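Local coordinates for Peptide/nickel transport system substrate-binding protein (Listeria monocytogenes serotype 1/2a, PDB 5KZT) that binds a peptide between its lobes and, as an OppA-type solute-binding protein, probably delivers peptides to a membrane transporter for uptake, at residues S30-D35 and W101-D106; A298-K303 and K349-A354. All blocks are in the same frame, centred on the assembly; numbering follows the deposited sequence.

Contact 1. Residues S30-D35 and W101-D106; sequences STKADD and WRRAVD
T31 carries this contact, its two branches meeting different parts of helix 94-105. The tight part is the methyl. With OG1 beside the backbone N (chi1 -53°), T31 turns CG2 anti to that N and onto the helix. There T31 CG2 sits 3.5 Å from A104 CA and 3.8 Å from A104 CB. This is also where the two segments' backbones come closest, with T31 CA 5.8 Å from A104 CA. Both residues are buried; L169 packs on T31 and F117 on A104.

The hydroxyl branch meets R103, and from there the contact opens outward. R103 leaves the helix with CG anti to its backbone N (chi1 -176°) and runs extended as far as NE, which brings the guanidinium alongside T31. OG1 of T31 lies at the edge of that group, near its plane, 2.9 Å from R103 NH1. T31 CB is close to it too, 3.2 Å from R103 NH1. Farther out the packing is loose: the extended chain of K32, an exposed residue, crosses R103 at about a right angle, its CE 3.9 Å from R103 NH2. K32 NZ lies 4.3 Å from R103 NH2, so the two cationic ends are near neighbours.

D29, just ahead of the loop segment, joins the two sides. Its OD2 forms a salt bridge with R103 NH2, while OD1 accepts hydrogen bonds from the backbone N atoms of T31 and K32. One carboxylate therefore holds the start of this turn and the arginine of the helix together. The same loop reaches the bound peptide through backbone hydrogen bonds from D34. Chemically, the contact combines a buried apolar seat with an outer cationic pair, and D29, paired with R103, probably offsets some of the repulsion between K32 and R103.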
ATOM      1  N   SER A  30       3.550  -8.797  10.063  1.00 16.17           N
ATOM      2  CA  SER A  30       4.486  -8.175   9.116  1.00 16.19           C
ATOM      3  C   SER A  30       4.669  -8.983   7.822  1.00 16.03           C
ATOM      4  O   SER A  30       5.006  -8.407   6.794  1.00 15.87           O
ATOM      5  CB  SER A  30       5.849  -7.868   9.744  1.00 16.46           C
ATOM      6  OG  SER A  30       6.465  -9.027  10.269  1.00 16.87           O
ATOM      7  N   THR A  31       4.438 -10.294   7.871  1.00 16.18           N
ATOM      8  CA  THR A  31       4.489 -11.103   6.663  1.00 16.49           C
ATOM      9  C   THR A  31       3.252 -10.942   5.784  1.00 16.76           C
ATOM     10  O   THR A  31       3.365 -10.856   4.564  1.00 16.43           O
ATOM     11  CB  THR A  31       4.668 -12.590   6.997  1.00 16.61           C
ATOM     12  OG1 THR A  31       5.801 -12.751   7.854  1.00 16.81           O
ATOM     13  CG2 THR A  31       4.886 -13.399   5.725  1.00 16.67           C
ATOM     14  N   LYS A  32       2.076 -10.924   6.409  1.00 17.78           N
ATOM     15  CA  LYS A  32       0.812 -11.025   5.697  1.00 18.59           C
ATOM     16  C   LYS A  32       0.186  -9.668   5.367  1.00 18.81           C
ATOM     17  O   LYS A  32      -0.575  -9.576   4.394  1.00 19.54           O
ATOM     18  CB  LYS A  32      -0.185 -11.881   6.484  1.00 19.79           C
ATOM     19  CG  LYS A  32       0.250 -13.313   6.700  1.00 20.86           C
ATOM     20  CD  LYS A  32      -0.838 -14.098   7.415  1.00 22.73           C
ATOM     21  CE  LYS A  32      -0.362 -15.493   7.713  1.00 23.98           C
ATOM     22  NZ  LYS A  32      -1.373 -16.241   8.487  1.00 25.94           N
ATOM     23  N   ALA A  33       0.473  -8.638   6.170  1.00 18.49           N
ATOM     24  CA  ALA A  33      -0.076  -7.299   5.953  1.00 17.82           C
ATOM     25  C   ALA A  33       0.283  -6.770   4.566  1.00 17.35           C
ATOM     26  O   ALA A  33       1.439  -6.870   4.125  1.00 16.99           O
ATOM     27  CB  ALA A  33       0.416  -6.320   7.016  1.00 17.70           C
ATOM     28  N   ASP A  34      -0.716  -6.223   3.884  1.00 16.92           N
ATOM     29  CA  ASP A  34      -0.504  -5.590   2.580  1.00 16.97           C
ATOM     30  C   ASP A  34      -1.209  -4.247   2.412  1.00 16.94           C
ATOM     31  O   ASP A  34      -1.309  -3.740   1.297  1.00 16.92           O
ATOM     32  CB  ASP A  34      -0.922  -6.540   1.445  1.00 17.22           C
ATOM     33  CG  ASP A  34      -2.405  -6.874   1.448  1.00 18.35           C
ATOM     34  OD1 ASP A  34      -3.231  -6.216   2.131  1.00 18.03           O
ATOM     35  OD2 ASP A  34      -2.745  -7.839   0.718  1.00 19.79           O
ATOM     36  N   ASP A  35      -1.608  -3.639   3.515  1.00 17.01           N
ATOM     37  CA  ASP A  35      -2.369  -2.401   3.474  1.00 17.47           C
ATOM     38  C   ASP A  35      -1.656  -1.275   4.185  1.00 17.08           C
ATOM     39  O   ASP A  35      -0.815  -1.497   5.058  1.00 15.49           O
ATOM     40  CB  ASP A  35      -3.712  -2.618   4.135  1.00 18.52           C
ATOM     41  CG  ASP A  35      -3.587  -2.755   5.615  1.00 19.09           C
ATOM     42  OD1 ASP A  35      -3.240  -3.869   6.089  1.00 20.78           O
ATOM     43  OD2 ASP A  35      -3.762  -1.728   6.311  1.00 19.51           O
ATOM     44  N   TRP A 101      11.674 -14.892   6.063  1.00 15.02           N
ATOM     45  CA  TRP A 101      11.660 -14.912   4.602  1.00 14.56           C
ATOM     46  C   TRP A 101      11.125 -16.272   4.107  1.00 14.67           C
ATOM     47  O   TRP A 101      10.323 -16.316   3.170  1.00 14.76           O
ATOM     48  CB  TRP A 101      13.029 -14.631   4.043  1.00 14.53           C
ATOM     49  CG  TRP A 101      13.554 -13.257   4.287  1.00 14.32           C
ATOM     50  CD1 TRP A 101      13.201 -12.373   5.272  1.00 14.23           C
ATOM     51  CD2 TRP A 101      14.584 -12.636   3.545  1.00 14.37           C
ATOM     52  NE1 TRP A 101      13.967 -11.226   5.185  1.00 14.32           N
ATOM     53  CE2 TRP A 101      14.823 -11.364   4.125  1.00 14.63           C
ATOM     54  CE3 TRP A 101      15.311 -13.010   2.414  1.00 14.60           C
ATOM     55  CZ2 TRP A 101      15.786 -10.474   3.615  1.00 14.63           C
ATOM     56  CZ3 TRP A 101      16.279 -12.126   1.920  1.00 14.79           C
ATOM     57  CH2 TRP A 101      16.497 -10.884   2.522  1.00 14.87           C
ATOM     58  N   ARG A 102      11.507 -17.368   4.768  1.00 14.69           N
ATOM     59  CA  ARG A 102      10.921 -18.655   4.407  1.00 15.12           C
ATOM     60  C   ARG A 102       9.401 -18.643   4.665  1.00 15.00           C
ATOM     61  O   ARG A 102       8.636 -19.163   3.855  1.00 15.32           O
ATOM     62  CB  ARG A 102      11.591 -19.805   5.148  1.00 15.78           C
ATOM     63  CG  ARG A 102      13.037 -20.073   4.779  1.00 16.13           C
ATOM     64  CD  ARG A 102      13.599 -21.196   5.630  1.00 17.01           C
ATOM     65  NE  ARG A 102      14.994 -21.492   5.325  1.00 17.52           N
ATOM     66  CZ  ARG A 102      15.749 -22.389   5.958  1.00 18.34           C
ATOM     67  NH1 ARG A 102      15.256 -23.154   6.916  1.00 19.19           N
ATOM     68  NH2 ARG A 102      17.009 -22.537   5.606  1.00 18.48           N
ATOM     69  N   ARG A 103       8.969 -18.021   5.767  1.00 14.78           N
ATOM     70  CA  ARG A 103       7.540 -17.877   6.069  1.00 15.14           C
ATOM     71  C   ARG A 103       6.800 -17.151   4.952  1.00 14.68           C
ATOM     72  O   ARG A 103       5.701 -17.556   4.584  1.00 14.87           O
ATOM     73  CB  ARG A 103       7.306 -17.130   7.400  1.00 15.37           C
ATOM     74  CG  ARG A 103       5.856 -17.017   7.848  1.00 15.78           C
ATOM     75  CD  ARG A 103       5.778 -16.631   9.318  1.00 16.33           C
ATOM     76  NE  ARG A 103       4.400 -16.578   9.817  1.00 16.92           N
ATOM     77  CZ  ARG A 103       3.681 -15.460   9.982  1.00 16.76           C
ATOM     78  NH1 ARG A 103       4.177 -14.253   9.697  1.00 16.54           N
ATOM     79  NH2 ARG A 103       2.443 -15.544  10.446  1.00 17.31           N
ATOM     80  N   ALA A 104       7.395 -16.067   4.448  1.00 14.19           N
ATOM     81  CA  ALA A 104       6.790 -15.263   3.388  1.00 14.08           C
ATOM     82  C   ALA A 104       6.582 -16.015   2.086  1.00 14.35           C
ATOM     83  O   ALA A 104       5.576 -15.774   1.420  1.00 14.40           O
ATOM     84  CB  ALA A 104       7.599 -13.995   3.121  1.00 13.69           C
ATOM     85  N   VAL A 105       7.513 -16.893   1.709  1.00 14.36           N
ATOM     86  CA  VAL A 105       7.384 -17.643   0.447  1.00 14.83           C
ATOM     87  C   VAL A 105       6.632 -18.970   0.598  1.00 15.58           C
ATOM     88  O   VAL A 105       6.166 -19.554  -0.383  1.00 15.48           O
ATOM     89  CB  VAL A 105       8.741 -17.886  -0.260  1.00 14.87           C
ATOM     90  CG1 VAL A 105       9.332 -16.568  -0.733  1.00 14.52           C
ATOM     91  CG2 VAL A 105       9.749 -18.615   0.632  1.00 15.03           C
ATOM     92  N   ASP A 106       6.502 -19.425   1.828  1.00 16.19           N
ATOM     93  CA  ASP A 106       5.843 -20.696   2.102  1.00 17.50           C
ATOM     94  C   ASP A 106       4.394 -20.648   1.600  1.00 17.83           C
ATOM     95  O   ASP A 106       3.607 -19.805   2.047  1.00 17.22           O
ATOM     96  CB  ASP A 106       5.896 -20.985   3.608  1.00 18.12           C
ATOM     97  CG  ASP A 106       5.530 -22.403   3.953  1.00 19.65           C
ATOM     98  OD1 ASP A 106       4.763 -23.048   3.189  1.00 20.21           O
ATOM     99  OD2 ASP A 106       6.001 -22.869   5.026  1.00 20.77           O
TER

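Contact 2. Residues A298-K303 and K349-A354; sequences ALAIDK and KEAQKA
L299 and A300 pack on A351 of helix 348-362, a contact of carbon on carbon with no hydrogen bond between the two segments. Going along 298-303, A298 faces another neighbour: its O accepts a hydrogen bond from Q492 NE2, which ties the helix to strand 491-503.

L299 follows and points at the second helix. Its CB meets A351 CB at 3.7 Å, the backbones being so near that L299 CA and A351 CA are 4.9 Å apart. With CG anti to the carbonyl carbon (chi1 -59°) and the chain extended beyond it, CD1 reaches along the helix to E350 CB at 3.9 Å. The two side chains lie side by side and point the same way, so the leucine touches the aliphatic root of E350; the glutamate chain then bends at chi2 (-66°) and takes its carboxylate away from the leucine.

A300 closes the apolar patch, its CB 3.9 Å from A351 CB, and the A351 methyl thus rests against two successive residues. L390 of helix 377-393 packs on A300 as well. Beyond it the chain turns off: I301 goes to I386, L390 and L494, and D302 caps the next helix, accepting from S305 N. K303 ends the segment with NZ bonded to the carbonyl O atoms of P493, A318 and L344.

The small side chain of A351 allows the close backbone approach. Backbone hydrogen bonding of L299 with D347 adds to the join of 298-303 and helix 348-362, while A298 and I301 reach strand 491-503 of the mixed sheet, within the periplasmic-binding-protein fold.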
ATOM      1  N   ALA A 298     -15.586   3.089 -17.522  1.00 21.43           N
ATOM      2  CA  ALA A 298     -14.311   3.792 -17.388  1.00 21.33           C
ATOM      3  C   ALA A 298     -14.373   5.220 -17.903  1.00 21.94           C
ATOM      4  O   ALA A 298     -13.905   6.140 -17.229  1.00 21.54           O
ATOM      5  CB  ALA A 298     -13.198   3.051 -18.116  1.00 21.23           C
ATOM      6  N   LEU A 299     -14.936   5.378 -19.095  1.00 22.74           N
ATOM      7  CA  LEU A 299     -14.933   6.649 -19.794  1.00 23.64           C
ATOM      8  C   LEU A 299     -16.077   7.567 -19.392  1.00 24.17           C
ATOM      9  O   LEU A 299     -16.120   8.711 -19.848  1.00 25.28           O
ATOM     10  CB  LEU A 299     -14.936   6.421 -21.299  1.00 24.50           C
ATOM     11  CG  LEU A 299     -13.779   5.621 -21.891  1.00 24.27           C
ATOM     12  CD1 LEU A 299     -13.966   5.561 -23.396  1.00 25.45           C
ATOM     13  CD2 LEU A 299     -12.424   6.208 -21.554  1.00 24.04           C
ATOM     14  N   ALA A 300     -16.977   7.105 -18.524  1.00 23.89           N
ATOM     15  CA  ALA A 300     -18.177   7.862 -18.179  1.00 24.30           C
ATOM     16  C   ALA A 300     -18.037   8.646 -16.872  1.00 24.13           C
ATOM     17  O   ALA A 300     -19.030   9.203 -16.403  1.00 24.88           O
ATOM     18  CB  ALA A 300     -19.382   6.934 -18.111  1.00 24.47           C
ATOM     19  N   ILE A 301     -16.832   8.711 -16.298  1.00 23.30           N
ATOM     20  CA  ILE A 301     -16.617   9.396 -15.018  1.00 22.95           C
ATOM     21  C   ILE A 301     -15.798  10.672 -15.227  1.00 23.07           C
ATOM     22  O   ILE A 301     -14.628  10.632 -15.617  1.00 22.64           O
ATOM     23  CB  ILE A 301     -15.969   8.477 -13.970  1.00 22.00           C
ATOM     24  CG1 ILE A 301     -16.878   7.265 -13.710  1.00 22.06           C
ATOM     25  CG2 ILE A 301     -15.730   9.219 -12.654  1.00 21.92           C
ATOM     26  CD1 ILE A 301     -16.234   6.117 -12.949  1.00 21.50           C
ATOM     27  N   ASP A 302     -16.428  11.811 -14.960  1.00 23.70           N
ATOM     28  CA  ASP A 302     -15.756  13.102 -15.034  1.00 24.05           C
ATOM     29  C   ASP A 302     -14.717  13.184 -13.919  1.00 23.22           C
ATOM     30  O   ASP A 302     -15.025  13.596 -12.792  1.00 23.89           O
ATOM     31  CB  ASP A 302     -16.772  14.250 -14.930  1.00 25.24           C
ATOM     32  CG  ASP A 302     -16.156  15.609 -15.236  1.00 25.81           C
ATOM     33  OD1 ASP A 302     -14.912  15.740 -15.235  1.00 25.24           O
ATOM     34  OD2 ASP A 302     -16.917  16.554 -15.495  1.00 27.00           O
ATOM     35  N   LYS A 303     -13.482  12.812 -14.243  1.00 22.35           N
ATOM     36  CA  LYS A 303     -12.406  12.717 -13.228  1.00 21.53           C
ATOM     37  C   LYS A 303     -12.074  14.094 -12.641  1.00 22.00           C
ATOM     38  O   LYS A 303     -11.791  14.214 -11.446  1.00 21.04           O
ATOM     39  CB  LYS A 303     -11.123  12.114 -13.794  1.00 20.78           C
ATOM     40  CG  LYS A 303     -11.299  10.832 -14.590  1.00 20.39           C
ATOM     41  CD  LYS A 303      -9.970  10.199 -14.926  1.00 19.78           C
ATOM     42  CE  LYS A 303     -10.154   9.094 -15.952  1.00 19.71           C
ATOM     43  NZ  LYS A 303      -8.899   8.339 -16.194  1.00 19.42           N
ATOM     44  N   LYS A 349     -19.270  10.556 -24.886  1.00 35.95           N
ATOM     45  CA  LYS A 349     -19.671  10.000 -26.188  1.00 37.92           C
ATOM     46  C   LYS A 349     -18.997   8.656 -26.481  1.00 36.63           C
ATOM     47  O   LYS A 349     -19.677   7.690 -26.862  1.00 35.91           O
ATOM     48  CB  LYS A 349     -19.433  10.988 -27.329  1.00 40.26           C
ATOM     49  CG  LYS A 349     -20.521  12.053 -27.405  1.00 42.59           C
ATOM     50  CD  LYS A 349     -20.402  12.926 -28.641  1.00 44.88           C
ATOM     51  CE  LYS A 349     -21.186  14.217 -28.465  1.00 46.40           C
ATOM     52  NZ  LYS A 349     -21.023  15.119 -29.639  1.00 48.46           N
ATOM     53  N   GLU A 350     -17.684   8.585 -26.281  1.00 35.54           N
ATOM     54  CA  GLU A 350     -16.984   7.311 -26.481  1.00 35.11           C
ATOM     55  C   GLU A 350     -17.443   6.251 -25.474  1.00 33.16           C
ATOM     56  O   GLU A 350     -17.504   5.085 -25.825  1.00 32.51           O
ATOM     57  CB  GLU A 350     -15.459   7.472 -26.459  1.00 35.40           C
ATOM     58  CG  GLU A 350     -14.874   8.012 -27.762  1.00 37.70           C
ATOM     59  CD  GLU A 350     -15.028   7.061 -28.944  1.00 39.05           C
ATOM     60  OE1 GLU A 350     -14.903   5.830 -28.773  1.00 39.51           O
ATOM     61  OE2 GLU A 350     -15.280   7.551 -30.059  1.00 42.45           O
ATOM     62  N   ALA A 351     -17.770   6.670 -24.245  1.00 31.54           N
ATOM     63  CA  ALA A 351     -18.378   5.781 -23.232  1.00 30.02           C
ATOM     64  C   ALA A 351     -19.718   5.192 -23.681  1.00 29.97           C
ATOM     65  O   ALA A 351     -19.972   3.999 -23.514  1.00 29.23           O
ATOM     66  CB  ALA A 351     -18.575   6.519 -21.915  1.00 29.52           C
ATOM     67  N   GLN A 352     -20.564   6.049 -24.231  1.00 30.90           N
ATOM     68  CA  GLN A 352     -21.897   5.665 -24.697  1.00 31.84           C
ATOM     69  C   GLN A 352     -21.829   4.744 -25.924  1.00 32.39           C
ATOM     70  O   GLN A 352     -22.631   3.827 -26.039  1.00 32.51           O
ATOM     71  CB  GLN A 352     -22.761   6.916 -24.969  1.00 32.99           C
ATOM     72  CG  GLN A 352     -23.192   7.596 -23.673  1.00 32.88           C
ATOM     73  CD  GLN A 352     -23.794   8.984 -23.847  1.00 34.26           C
ATOM     74  OE1 GLN A 352     -23.662   9.624 -24.896  1.00 34.97           O
ATOM     75  NE2 GLN A 352     -24.465   9.460 -22.795  1.00 34.39           N
ATOM     76  N   LYS A 353     -20.864   4.988 -26.810  1.00 32.78           N
ATOM     77  CA  LYS A 353     -20.568   4.081 -27.926  1.00 33.66           C
ATOM     78  C   LYS A 353     -20.226   2.666 -27.410  1.00 31.86           C
ATOM     79  O   LYS A 353     -20.816   1.680 -27.857  1.00 32.32           O
ATOM     80  CB  LYS A 353     -19.408   4.625 -28.785  1.00 34.83           C
ATOM     81  CG  LYS A 353     -19.078   3.756 -29.995  1.00 36.79           C
ATOM     82  CD  LYS A 353     -17.964   4.303 -30.877  1.00 38.08           C
ATOM     83  CE  LYS A 353     -18.024   3.627 -32.247  1.00 40.28           C
ATOM     84  NZ  LYS A 353     -16.718   3.617 -32.962  1.00 40.92           N
ATOM     85  N   ALA A 354     -19.286   2.587 -26.471  1.00 30.08           N
ATOM     86  CA  ALA A 354     -18.907   1.311 -25.855  1.00 28.72           C
ATOM     87  C   ALA A 354     -20.084   0.666 -25.121  1.00 28.35           C
ATOM     88  O   ALA A 354     -20.276  -0.540 -25.194  1.00 28.29           O
ATOM     89  CB  ALA A 354     -17.735   1.505 -24.893  1.00 27.53           C
TER

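How the contacts relate
Both segments of contact 1 precede those of contact 2 in sequence, and the two contacts lie on opposite sides of the chain's centre. Their centres are 39 Å apart and their nearest atoms about 23 Å, so neither touches the other. Contact 1 joins the loop between strand 16-21 and helix 36-45 to helix 94-105. Contact 2 joins helices 291-299 and 348-362 beside the mixed sheet and lies farther out, its centre about 28 Å from the chain centre against 14 Å. This separation is consistent with the two lobes of such a protein: the loop of contact 1 reaches the peptide, whereas contact 2 packs far from the centre, probably in the other lobe.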